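Local coordinates for protein nidogen-1 (Mus musculus, PDB 1GL4) that links basement-membrane components, associating tightly with laminin and binding collagen IV and, through the beta-barrel of its G2 fragment, perlecan, at residues 142-153 with 166-175; 179-190 with 203-213. All coordinates share one frame; numbering follows the deposited sequence.

Contact 1 of 2, residues 142-153 with 166-175; sequences FLGHPGKLVLKQ and ISTELEGRVP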
loop_
_atom_site.group_PDB
_atom_site.type_symbol
_atom_site.label_atom_id
_atom_site.label_comp_id
_atom_site.label_asym_id
_atom_site.label_seq_id
_atom_site.Cartn_x
_atom_site.Cartn_y
_atom_site.Cartn_z
ATOM N N PHE A 142 -11.734 16.992 -7.416
ATOM C CA PHE A 142 -10.652 17.563 -8.217
ATOM C C PHE A 142 -11.068 19.017 -8.428
ATOM O O PHE A 142 -12.042 19.299 -9.134
ATOM C CB PHE A 142 -10.523 16.843 -9.566
ATOM C CG PHE A 142 -10.106 15.398 -9.454
ATOM C CD1 PHE A 142 -11.003 14.428 -9.012
ATOM C CD2 PHE A 142 -8.812 15.005 -9.797
ATOM C CE1 PHE A 142 -10.620 13.083 -8.915
ATOM C CE2 PHE A 142 -8.420 13.661 -9.702
ATOM C CZ PHE A 142 -9.333 12.700 -9.258
ATOM N N LEU A 143 -10.341 19.937 -7.806
ATOM C CA LEU A 143 -10.673 21.354 -7.893
ATOM C C LEU A 143 -10.743 21.893 -9.319
ATOM O O LEU A 143 -9.800 21.760 -10.095
ATOM C CB LEU A 143 -9.674 22.175 -7.067
ATOM C CG LEU A 143 -9.427 21.697 -5.628
ATOM C CD1 LEU A 143 -8.699 22.797 -4.859
ATOM C CD2 LEU A 143 -10.743 21.357 -4.942
ATOM N N GLY A 144 -11.880 22.496 -9.655
ATOM C CA GLY A 144 -12.069 23.055 -10.984
ATOM C C GLY A 144 -12.775 22.115 -11.945
ATOM O O GLY A 144 -13.058 22.482 -13.084
ATOM N N HIS A 145 -13.071 20.901 -11.489
ATOM C CA HIS A 145 -13.742 19.910 -12.328
ATOM C C HIS A 145 -15.069 19.454 -11.707
ATOM O O HIS A 145 -15.209 19.430 -10.493
ATOM C CB HIS A 145 -12.793 18.726 -12.542
ATOM C CG HIS A 145 -11.499 19.116 -13.185
ATOM N ND1 HIS A 145 -11.400 19.444 -14.520
ATOM C CD2 HIS A 145 -10.259 19.284 -12.665
ATOM C CE1 HIS A 145 -10.157 19.799 -14.796
ATOM N NE2 HIS A 145 -9.445 19.709 -13.686
ATOM N N PRO A 146 -16.050 19.068 -12.545
ATOM C CA PRO A 146 -17.388 18.614 -12.138
ATOM C C PRO A 146 -17.473 17.311 -11.344
ATOM O O PRO A 146 -16.736 16.366 -11.607
ATOM C CB PRO A 146 -18.138 18.486 -13.472
ATOM C CG PRO A 146 -17.320 19.289 -14.437
ATOM C CD PRO A 146 -15.922 19.005 -14.008
ATOM N N GLY A 147 -18.400 17.275 -10.390
ATOM C CA GLY A 147 -18.623 16.087 -9.581
ATOM C C GLY A 147 -17.515 15.674 -8.634
ATOM O O GLY A 147 -16.735 16.500 -8.167
ATOM N N LYS A 148 -17.447 14.375 -8.357
ATOM C CA LYS A 148 -16.440 13.831 -7.456
ATOM C C LYS A 148 -16.392 12.316 -7.581
ATOM O O LYS A 148 -17.248 11.705 -8.222
ATOM C CB LYS A 148 -16.779 14.203 -6.010
ATOM C CG LYS A 148 -18.112 13.639 -5.523
ATOM C CD LYS A 148 -18.424 14.112 -4.109
ATOM C CE LYS A 148 -19.770 13.588 -3.622
ATOM N NZ LYS A 148 -20.091 14.108 -2.254
ATOM N N LEU A 149 -15.377 11.707 -6.981
ATOM C CA LEU A 149 -15.269 10.257 -7.007
ATOM C C LEU A 149 -15.479 9.734 -5.588
ATOM O O LEU A 149 -14.892 10.254 -4.631
ATOM C CB LEU A 149 -13.893 9.815 -7.512
ATOM C CG LEU A 149 -13.735 8.286 -7.577
ATOM C CD1 LEU A 149 -14.611 7.722 -8.699
ATOM C CD2 LEU A 149 -12.288 7.925 -7.824
ATOM N N VAL A 150 -16.315 8.708 -5.457
ATOM C CA VAL A 150 -16.598 8.107 -4.161
ATOM C C VAL A 150 -15.990 6.712 -4.077
ATOM O O VAL A 150 -16.143 5.902 -4.990
ATOM C CB VAL A 150 -18.121 7.994 -3.909
ATOM C CG1 VAL A 150 -18.381 7.218 -2.626
ATOM C CG2 VAL A 150 -18.736 9.381 -3.825
ATOM N N LEU A 151 -15.307 6.441 -2.971
ATOM C CA LEU A 151 -14.665 5.149 -2.753
ATOM C C LEU A 151 -15.147 4.491 -1.466
ATOM O O LEU A 151 -15.306 5.160 -0.441
ATOM C CB LEU A 151 -13.144 5.337 -2.688
ATOM C CG LEU A 151 -12.265 4.166 -2.227
ATOM C CD1 LEU A 151 -10.845 4.397 -2.709
ATOM C CD2 LEU A 151 -12.294 4.025 -0.710
ATOM N N LYS A 152 -15.398 3.185 -1.528
ATOM C CA LYS A 152 -15.807 2.432 -0.346
ATOM C C LYS A 152 -14.991 1.148 -0.308
ATOM O O LYS A 152 -14.958 0.394 -1.282
ATOM C CB LYS A 152 -17.299 2.090 -0.373
ATOM C CG LYS A 152 -17.756 1.368 0.893
ATOM C CD LYS A 152 -19.273 1.288 0.998
ATOM C CE LYS A 152 -19.691 0.714 2.348
ATOM N NZ LYS A 152 -21.175 0.694 2.528
ATOM N N GLN A 153 -14.313 0.915 0.812
ATOM C CA GLN A 153 -13.489 -0.281 0.970
ATOM C C GLN A 153 -13.780 -0.981 2.288
ATOM O O GLN A 153 -13.868 -0.340 3.338
ATOM C CB GLN A 153 -11.998 0.081 0.885
ATOM C CG GLN A 153 -11.474 0.278 -0.547
ATOM C CD GLN A 153 -10.059 0.855 -0.597
ATOM O OE1 GLN A 153 -9.289 0.576 -1.522
ATOM N NE2 GLN A 153 -9.722 1.676 0.382
ATOM N N ILE A 166 -9.524 -7.252 1.350
ATOM C CA ILE A 166 -9.955 -5.905 0.983
ATOM C C ILE A 166 -10.857 -5.900 -0.252
ATOM O O ILE A 166 -10.481 -6.391 -1.316
ATOM C CB ILE A 166 -8.733 -4.976 0.731
ATOM C CG1 ILE A 166 -9.204 -3.559 0.376
ATOM C CG2 ILE A 166 -7.866 -5.538 -0.398
ATOM C CD1 ILE A 166 -8.065 -2.582 0.068
ATOM N N SER A 167 -12.059 -5.354 -0.088
ATOM C CA SER A 167 -13.039 -5.244 -1.168
ATOM C C SER A 167 -13.144 -3.759 -1.545
ATOM O O SER A 167 -13.345 -2.914 -0.671
ATOM C CB SER A 167 -14.398 -5.760 -0.686
ATOM O OG SER A 167 -15.393 -5.591 -1.678
ATOM N N THR A 168 -13.022 -3.441 -2.832
ATOM C CA THR A 168 -13.069 -2.045 -3.275
ATOM C C THR A 168 -14.192 -1.711 -4.257
ATOM O O THR A 168 -14.472 -2.468 -5.183
ATOM C CB THR A 168 -11.721 -1.635 -3.921
ATOM O OG1 THR A 168 -10.663 -1.830 -2.972
ATOM C CG2 THR A 168 -11.740 -0.158 -4.351
ATOM N N GLU A 169 -14.828 -0.561 -4.041
ATOM C CA GLU A 169 -15.911 -0.093 -4.902
ATOM C C GLU A 169 -15.667 1.393 -5.222
ATOM O O GLU A 169 -15.474 2.198 -4.313
ATOM C CB GLU A 169 -17.248 -0.284 -4.180
ATOM C CG GLU A 169 -18.473 -0.024 -5.026
ATOM C CD GLU A 169 -19.756 -0.479 -4.344
ATOM O OE1 GLU A 169 -20.829 -0.372 -4.978
ATOM O OE2 GLU A 169 -19.691 -0.946 -3.182
ATOM N N LEU A 170 -15.652 1.742 -6.509
ATOM C CA LEU A 170 -15.419 3.125 -6.945
ATOM C C LEU A 170 -16.554 3.622 -7.835
ATOM O O LEU A 170 -16.985 2.914 -8.746
ATOM C CB LEU A 170 -14.119 3.224 -7.746
ATOM C CG LEU A 170 -12.850 2.640 -7.124
ATOM C CD1 LEU A 170 -11.748 2.611 -8.177
ATOM C CD2 LEU A 170 -12.435 3.463 -5.912
ATOM N N GLU A 171 -17.026 4.841 -7.583
ATOM C CA GLU A 171 -18.105 5.407 -8.387
ATOM C C GLU A 171 -18.077 6.932 -8.452
ATOM O O GLU A 171 -17.986 7.606 -7.430
ATOM C CB GLU A 171 -19.461 4.940 -7.849
ATOM C CG GLU A 171 -20.652 5.524 -8.587
ATOM C CD GLU A 171 -21.973 4.928 -8.133
ATOM O OE1 GLU A 171 -22.219 4.882 -6.907
ATOM O OE2 GLU A 171 -22.766 4.512 -9.005
ATOM N N GLY A 172 -18.164 7.477 -9.660
ATOM C CA GLY A 172 -18.158 8.921 -9.802
ATOM C C GLY A 172 -17.500 9.403 -11.077
ATOM O O GLY A 172 -17.449 8.684 -12.074
ATOM N N ARG A 173 -16.978 10.624 -11.038
ATOM C CA ARG A 173 -16.344 11.223 -12.205
ATOM C C ARG A 173 -14.932 11.720 -11.902
ATOM O O ARG A 173 -14.675 12.268 -10.829
ATOM C CB ARG A 173 -17.212 12.392 -12.703
ATOM C CG ARG A 173 -16.668 13.156 -13.921
ATOM C CD ARG A 173 -17.632 14.274 -14.335
ATOM N NE ARG A 173 -18.968 13.768 -14.655
ATOM C CZ ARG A 173 -19.310 13.221 -15.820
ATOM N NH1 ARG A 173 -18.419 13.109 -16.799
ATOM N NH2 ARG A 173 -20.543 12.762 -15.998
ATOM N N VAL A 174 -14.021 11.505 -12.846
ATOM C CA VAL A 174 -12.637 11.965 -12.716
ATOM C C VAL A 174 -12.240 12.686 -14.000
ATOM O O VAL A 174 -12.770 12.388 -15.076
ATOM C CB VAL A 174 -11.644 10.794 -12.494
ATOM C CG1 VAL A 174 -11.981 10.054 -11.193
ATOM C CG2 VAL A 174 -11.682 9.841 -13.683
ATOM N N PRO A 175 -11.312 13.653 -13.904
ATOM C CA PRO A 175 -10.860 14.401 -15.083
ATOM C C PRO A 175 -10.108 13.458 -16.029
ATOM O O PRO A 175 -9.547 12.449 -15.596
ATOM C CB PRO A 175 -9.927 15.464 -14.495
ATOM C CG PRO A 175 -10.352 15.579 -13.050
ATOM C CD PRO A 175 -10.666 14.154 -12.679
#
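P175 points its CD at the face of the F142 ring, over the middle of it, 3.5 Å from the centroid, a close CH-pi contact. CG of the same proline leans over a face of the H145 imidazole, toward its rim, with CG of P175 3.7 Å from CG of H145. One proline edge thus serves two rings, brought round by the type II turn F142-H145. Beside it, CG1 of V174 meets both CE1 of F142 and CD2 of L149.

Farther along, 149-153 and 167-171 run antiparallel at 167°. V150 and E171 exchange two backbone bonds, V150 N to E171 O measuring 2.8 Å, and K152 and E169 pair likewise. L151 and L170 lie side by side, CD1 of L151 3.7 Å from CD2 of L170. A chi1 of -179° swings CG of L149 away from its own amide and carries CD1 to 3.6 Å from the carbonyl carbon of E171. At the corner, G172 lets its CA come within 3.3 Å of K148 O, which also accepts R173 N from above its carbonyl plane.

R173 passes its CD along P146 O before NH1 reaches G63 and S65. Within the barrel wall, this hairpin lies between strands 133-142 and 49-62, while helix 107-115 covers L151, Q153 and L170 through I108 and I111.

Contact 2 of 2, residues 179-190 with 203-213; sequences YGASVHIEPYTE and STREYTVMEPD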
loop_
_atom_site.group_PDB
_atom_site.type_symbol
_atom_site.label_atom_id
_atom_site.label_comp_id
_atom_site.label_asym_id
_atom_site.label_seq_id
_atom_site.Cartn_x
_atom_site.Cartn_y
_atom_site.Cartn_z
ATOM N N TYR A 179 -3.902 9.772 -23.065
ATOM C CA TYR A 179 -3.369 8.424 -23.224
ATOM C C TYR A 179 -1.843 8.505 -23.313
ATOM O O TYR A 179 -1.298 9.318 -24.068
ATOM C CB TYR A 179 -3.914 7.781 -24.511
ATOM C CG TYR A 179 -5.256 7.086 -24.382
ATOM C CD1 TYR A 179 -6.190 7.481 -23.420
ATOM C CD2 TYR A 179 -5.606 6.048 -25.249
ATOM C CE1 TYR A 179 -7.441 6.860 -23.327
ATOM C CE2 TYR A 179 -6.851 5.424 -25.166
ATOM C CZ TYR A 179 -7.764 5.834 -24.203
ATOM O OH TYR A 179 -8.993 5.220 -24.125
ATOM N N GLY A 180 -1.159 7.676 -22.531
ATOM C CA GLY A 180 0.293 7.662 -22.566
ATOM C C GLY A 180 0.995 8.664 -21.670
ATOM O O GLY A 180 2.223 8.693 -21.617
ATOM N N ALA A 181 0.228 9.488 -20.966
ATOM C CA ALA A 181 0.809 10.475 -20.068
ATOM C C ALA A 181 1.226 9.795 -18.763
ATOM O O ALA A 181 0.824 8.659 -18.490
ATOM C CB ALA A 181 -0.205 11.585 -19.788
ATOM N N SER A 182 2.042 10.482 -17.970
ATOM C CA SER A 182 2.494 9.953 -16.686
ATOM C C SER A 182 2.161 10.970 -15.592
ATOM O O SER A 182 1.847 12.122 -15.894
ATOM C CB SER A 182 4.002 9.678 -16.726
ATOM O OG SER A 182 4.723 10.832 -17.127
ATOM N N VAL A 183 2.230 10.546 -14.331
ATOM C CA VAL A 183 1.905 11.417 -13.198
ATOM C C VAL A 183 2.952 11.362 -12.077
ATOM O O VAL A 183 3.517 10.305 -11.794
ATOM C CB VAL A 183 0.515 11.028 -12.610
ATOM C CG1 VAL A 183 0.284 11.726 -11.288
ATOM C CG2 VAL A 183 -0.586 11.392 -13.596
ATOM N N HIS A 184 3.202 12.500 -11.436
ATOM C CA HIS A 184 4.168 12.565 -10.339
ATOM C C HIS A 184 3.589 13.194 -9.073
ATOM O O HIS A 184 2.931 14.236 -9.122
ATOM C CB HIS A 184 5.411 13.356 -10.750
ATOM C CG HIS A 184 6.420 13.492 -9.650
ATOM N ND1 HIS A 184 7.056 12.406 -9.083
ATOM C CD2 HIS A 184 6.887 14.582 -8.995
ATOM C CE1 HIS A 184 7.870 12.821 -8.129
ATOM N NE2 HIS A 184 7.786 14.139 -8.055
ATOM N N ILE A 185 3.862 12.554 -7.941
ATOM C CA ILE A 185 3.394 13.008 -6.637
ATOM C C ILE A 185 4.592 13.180 -5.690
ATOM O O ILE A 185 5.391 12.258 -5.505
ATOM C CB ILE A 185 2.384 11.983 -6.049
ATOM C CG1 ILE A 185 1.104 11.981 -6.894
ATOM C CG2 ILE A 185 2.064 12.316 -4.594
ATOM C CD1 ILE A 185 0.223 10.760 -6.681
ATOM N N GLU A 186 4.713 14.371 -5.110
ATOM C CA GLU A 186 5.800 14.697 -4.179
ATOM C C GLU A 186 5.465 14.230 -2.758
ATOM O O GLU A 186 4.311 13.968 -2.445
ATOM C CB GLU A 186 6.016 16.212 -4.144
ATOM C CG GLU A 186 6.587 16.820 -5.412
ATOM C CD GLU A 186 8.098 16.860 -5.388
ATOM O OE1 GLU A 186 8.727 15.781 -5.341
ATOM O OE2 GLU A 186 8.657 17.979 -5.407
ATOM N N PRO A 187 6.480 14.121 -1.883
ATOM C CA PRO A 187 6.262 13.693 -0.494
ATOM C C PRO A 187 5.253 14.603 0.208
ATOM O O PRO A 187 5.145 15.790 -0.122
ATOM C CB PRO A 187 7.657 13.797 0.118
ATOM C CG PRO A 187 8.540 13.404 -1.041
ATOM C CD PRO A 187 7.921 14.194 -2.187
ATOM N N TYR A 188 4.518 14.051 1.171
ATOM C CA TYR A 188 3.512 14.820 1.907
ATOM C C TYR A 188 3.207 14.199 3.272
ATOM O O TYR A 188 3.622 13.080 3.566
ATOM C CB TYR A 188 2.212 14.901 1.089
ATOM C CG TYR A 188 1.538 13.555 0.848
ATOM C CD1 TYR A 188 0.613 13.035 1.763
ATOM C CD2 TYR A 188 1.837 12.796 -0.283
ATOM C CE1 TYR A 188 0.005 11.787 1.552
ATOM C CE2 TYR A 188 1.229 11.540 -0.505
ATOM C CZ TYR A 188 0.316 11.048 0.416
ATOM O OH TYR A 188 -0.310 9.839 0.190
ATOM N N THR A 189 2.489 14.944 4.104
ATOM C CA THR A 189 2.093 14.472 5.426
ATOM C C THR A 189 0.576 14.599 5.525
ATOM O O THR A 189 -0.022 15.457 4.870
ATOM C CB THR A 189 2.737 15.317 6.564
ATOM O OG1 THR A 189 2.298 16.676 6.456
ATOM C CG2 THR A 189 4.261 15.276 6.473
ATOM N N GLU A 190 -0.037 13.735 6.331
ATOM C CA GLU A 190 -1.490 13.736 6.535
ATOM C C GLU A 190 -1.785 13.569 8.013
ATOM O O GLU A 190 -1.094 12.817 8.699
ATOM C CB GLU A 190 -2.164 12.559 5.827
ATOM C CG GLU A 190 -2.307 12.639 4.338
ATOM C CD GLU A 190 -3.174 11.498 3.825
ATOM O OE1 GLU A 190 -2.832 10.331 4.114
ATOM O OE2 GLU A 190 -4.193 11.764 3.149
ATOM N N SER A 203 -7.288 16.231 3.327
ATOM C CA SER A 203 -6.035 16.755 2.807
ATOM C C SER A 203 -6.171 17.287 1.385
ATOM O O SER A 203 -6.775 16.647 0.524
ATOM C CB SER A 203 -4.969 15.648 2.849
ATOM O OG SER A 203 -3.785 16.022 2.163
ATOM N N THR A 204 -5.607 18.469 1.154
ATOM C CA THR A 204 -5.628 19.098 -0.161
ATOM C C THR A 204 -4.192 19.056 -0.675
ATOM O O THR A 204 -3.298 19.630 -0.056
ATOM C CB THR A 204 -6.119 20.563 -0.071
ATOM O OG1 THR A 204 -7.436 20.589 0.496
ATOM C CG2 THR A 204 -6.169 21.203 -1.461
ATOM N N ARG A 205 -3.974 18.364 -1.793
ATOM C CA ARG A 205 -2.639 18.221 -2.367
ATOM C C ARG A 205 -2.610 18.469 -3.871
ATOM O O ARG A 205 -3.650 18.550 -4.524
ATOM C CB ARG A 205 -2.101 16.803 -2.110
ATOM C CG ARG A 205 -2.146 16.345 -0.668
ATOM C CD ARG A 205 -1.265 15.110 -0.463
ATOM N NE ARG A 205 -1.873 13.858 -0.912
ATOM C CZ ARG A 205 -2.780 13.169 -0.219
ATOM N NH1 ARG A 205 -3.202 13.611 0.962
ATOM N NH2 ARG A 205 -3.236 12.013 -0.686
ATOM N N GLU A 206 -1.408 18.576 -4.425
ATOM C CA GLU A 206 -1.270 18.788 -5.857
ATOM C C GLU A 206 -0.507 17.617 -6.471
ATOM O O GLU A 206 0.206 16.891 -5.776
ATOM C CB GLU A 206 -0.529 20.103 -6.143
ATOM C CG GLU A 206 0.958 20.066 -5.844
ATOM C CD GLU A 206 1.701 21.303 -6.339
ATOM O OE1 GLU A 206 2.950 21.262 -6.368
ATOM O OE2 GLU A 206 1.047 22.311 -6.693
ATOM N N TYR A 207 -0.682 17.427 -7.774
ATOM C CA TYR A 207 0.003 16.371 -8.503
ATOM C C TYR A 207 0.357 16.927 -9.877
ATOM O O TYR A 207 -0.293 17.857 -10.370
ATOM C CB TYR A 207 -0.884 15.123 -8.614
ATOM C CG TYR A 207 -2.218 15.337 -9.298
ATOM C CD1 TYR A 207 -2.363 15.115 -10.664
ATOM C CD2 TYR A 207 -3.333 15.771 -8.579
ATOM C CE1 TYR A 207 -3.587 15.320 -11.303
ATOM C CE2 TYR A 207 -4.559 15.987 -9.211
ATOM C CZ TYR A 207 -4.677 15.762 -10.570
ATOM O OH TYR A 207 -5.869 16.010 -11.210
ATOM N N THR A 208 1.398 16.378 -10.485
ATOM C CA THR A 208 1.841 16.856 -11.786
ATOM C C THR A 208 1.593 15.859 -12.900
ATOM O O THR A 208 1.837 14.666 -12.732
ATOM C CB THR A 208 3.344 17.175 -11.761
ATOM O OG1 THR A 208 3.600 18.183 -10.780
ATOM C CG2 THR A 208 3.817 17.674 -13.137
ATOM N N VAL A 209 1.105 16.357 -14.035
ATOM C CA VAL A 209 0.846 15.520 -15.203
ATOM C C VAL A 209 1.873 15.808 -16.300
ATOM O O VAL A 209 1.987 16.941 -16.775
ATOM C CB VAL A 209 -0.561 15.772 -15.794
ATOM C CG1 VAL A 209 -0.757 14.922 -17.042
ATOM C CG2 VAL A 209 -1.633 15.446 -14.763
ATOM N N MET A 210 2.626 14.783 -16.688
ATOM C CA MET A 210 3.623 14.914 -17.746
ATOM C C MET A 210 3.021 14.365 -19.042
ATOM O O MET A 210 2.517 13.237 -19.075
ATOM C CB MET A 210 4.890 14.139 -17.387
ATOM C CG MET A 210 5.603 14.646 -16.144
ATOM S SD MET A 210 7.106 13.697 -15.788
ATOM C CE MET A 210 8.280 14.510 -16.898
ATOM N N GLU A 211 3.069 15.169 -20.100
ATOM C CA GLU A 211 2.518 14.795 -21.404
ATOM C C GLU A 211 3.205 13.579 -22.036
ATOM O O GLU A 211 4.365 13.295 -21.746
ATOM C CB GLU A 211 2.592 15.995 -22.353
ATOM C CG GLU A 211 1.665 17.145 -21.969
ATOM C CD GLU A 211 0.201 16.837 -22.265
ATOM O OE1 GLU A 211 -0.089 16.438 -23.412
ATOM O OE2 GLU A 211 -0.656 16.996 -21.364
ATOM N N PRO A 212 2.487 12.852 -22.916
ATOM C CA PRO A 212 2.981 11.656 -23.612
ATOM C C PRO A 212 4.419 11.781 -24.096
ATOM O O PRO A 212 4.773 12.738 -24.782
ATOM C CB PRO A 212 1.995 11.497 -24.764
ATOM C CG PRO A 212 0.723 11.962 -24.158
ATOM C CD PRO A 212 1.144 13.213 -23.407
ATOM N N ASP A 213 5.237 10.799 -23.732
ATOM C CA ASP A 213 6.646 10.787 -24.103
ATOM C C ASP A 213 6.861 10.547 -25.595
ATOM O O ASP A 213 7.186 9.436 -26.019
ATOM C CB ASP A 213 7.382 9.723 -23.285
ATOM C CG ASP A 213 8.852 9.631 -23.636
ATOM O OD1 ASP A 213 9.535 10.679 -23.630
ATOM O OD2 ASP A 213 9.324 8.508 -23.915
HETATM O O HOH W 1 4.018 7.950 -23.308
HETATM O O HOH W 2 5.006 10.774 -19.886
HETATM O O HOH W 3 2.961 16.650 -5.808
HETATM O O HOH W 4 -2.017 17.119 3.916
HETATM O O HOH W 5 -5.016 10.110 1.137
#
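Y188 and R205 stack where two antiparallel strands of the nidogen G2 beta-barrel, 182-195 and 198-210, separate within their hairpin. Toward the open end of the hairpin, strand 182-184 is zipped to the second strand by paired backbone bonds, S182 with M210 and H184 with T208; T208 N to H184 O is nearly straight at 176°. V183 and V209 point to the other face from these pairs. Beyond I185, whose CG1 rests on CB of Y207, the chains part, and water bridges E186 N to E206 O.

R205 spans the wider separation. From CB the chain runs out extended to CD, which presses on the Y188 ring, 3.5 Å from its CG. A bend at chi3 (-79°) then lays the rest along the same face: NE stands over the ring centre, and CZ is 3.6 Å from CE1 of Y188. Guanidinium and ring are 3° from parallel, and with CZ over the face the stack is also a cation-pi contact. NH2 continues past the phenol, 3.7 Å from OH of Y188. NH1 turns to E190, forming a salt bridge of 3.0 Å to OE2 of E190 from above the carboxylate plane, and also donates to OG of S203. The other carboxylate oxygen, OE1 of E190, is bonded to the hydroxyl of Y192, which probably limits the rotation of the carboxylate beside the arginine.

Strands 248-261 and 221-232 continue the wall on the outer edges of the pair. A water closes the polar end, giving a hydrogen to E190 OE2 at 2.7 Å and accepting one from R205 NH2.

Both contacts join neighbouring strands of hairpins in the G2 beta-barrel, with centres about 17 Å apart. They come in series along the chain: contact 1 closes at 175, and contact 2 opens four residues later. The two hairpins form parts of one barrel wall, joined through strands 133-142 and 221-232, which pair with each other, the first also with 149-156 and the second with 198-210. The contacts also touch directly, CD2 of F142 lying 3.4 Å from OH of Y207. Neither contains the residues listed for perlecan binding: the side chain of H77 is about 8 Å from that of I166 in contact 1, and that of R268 about 12 Å from that of V183 in contact 2.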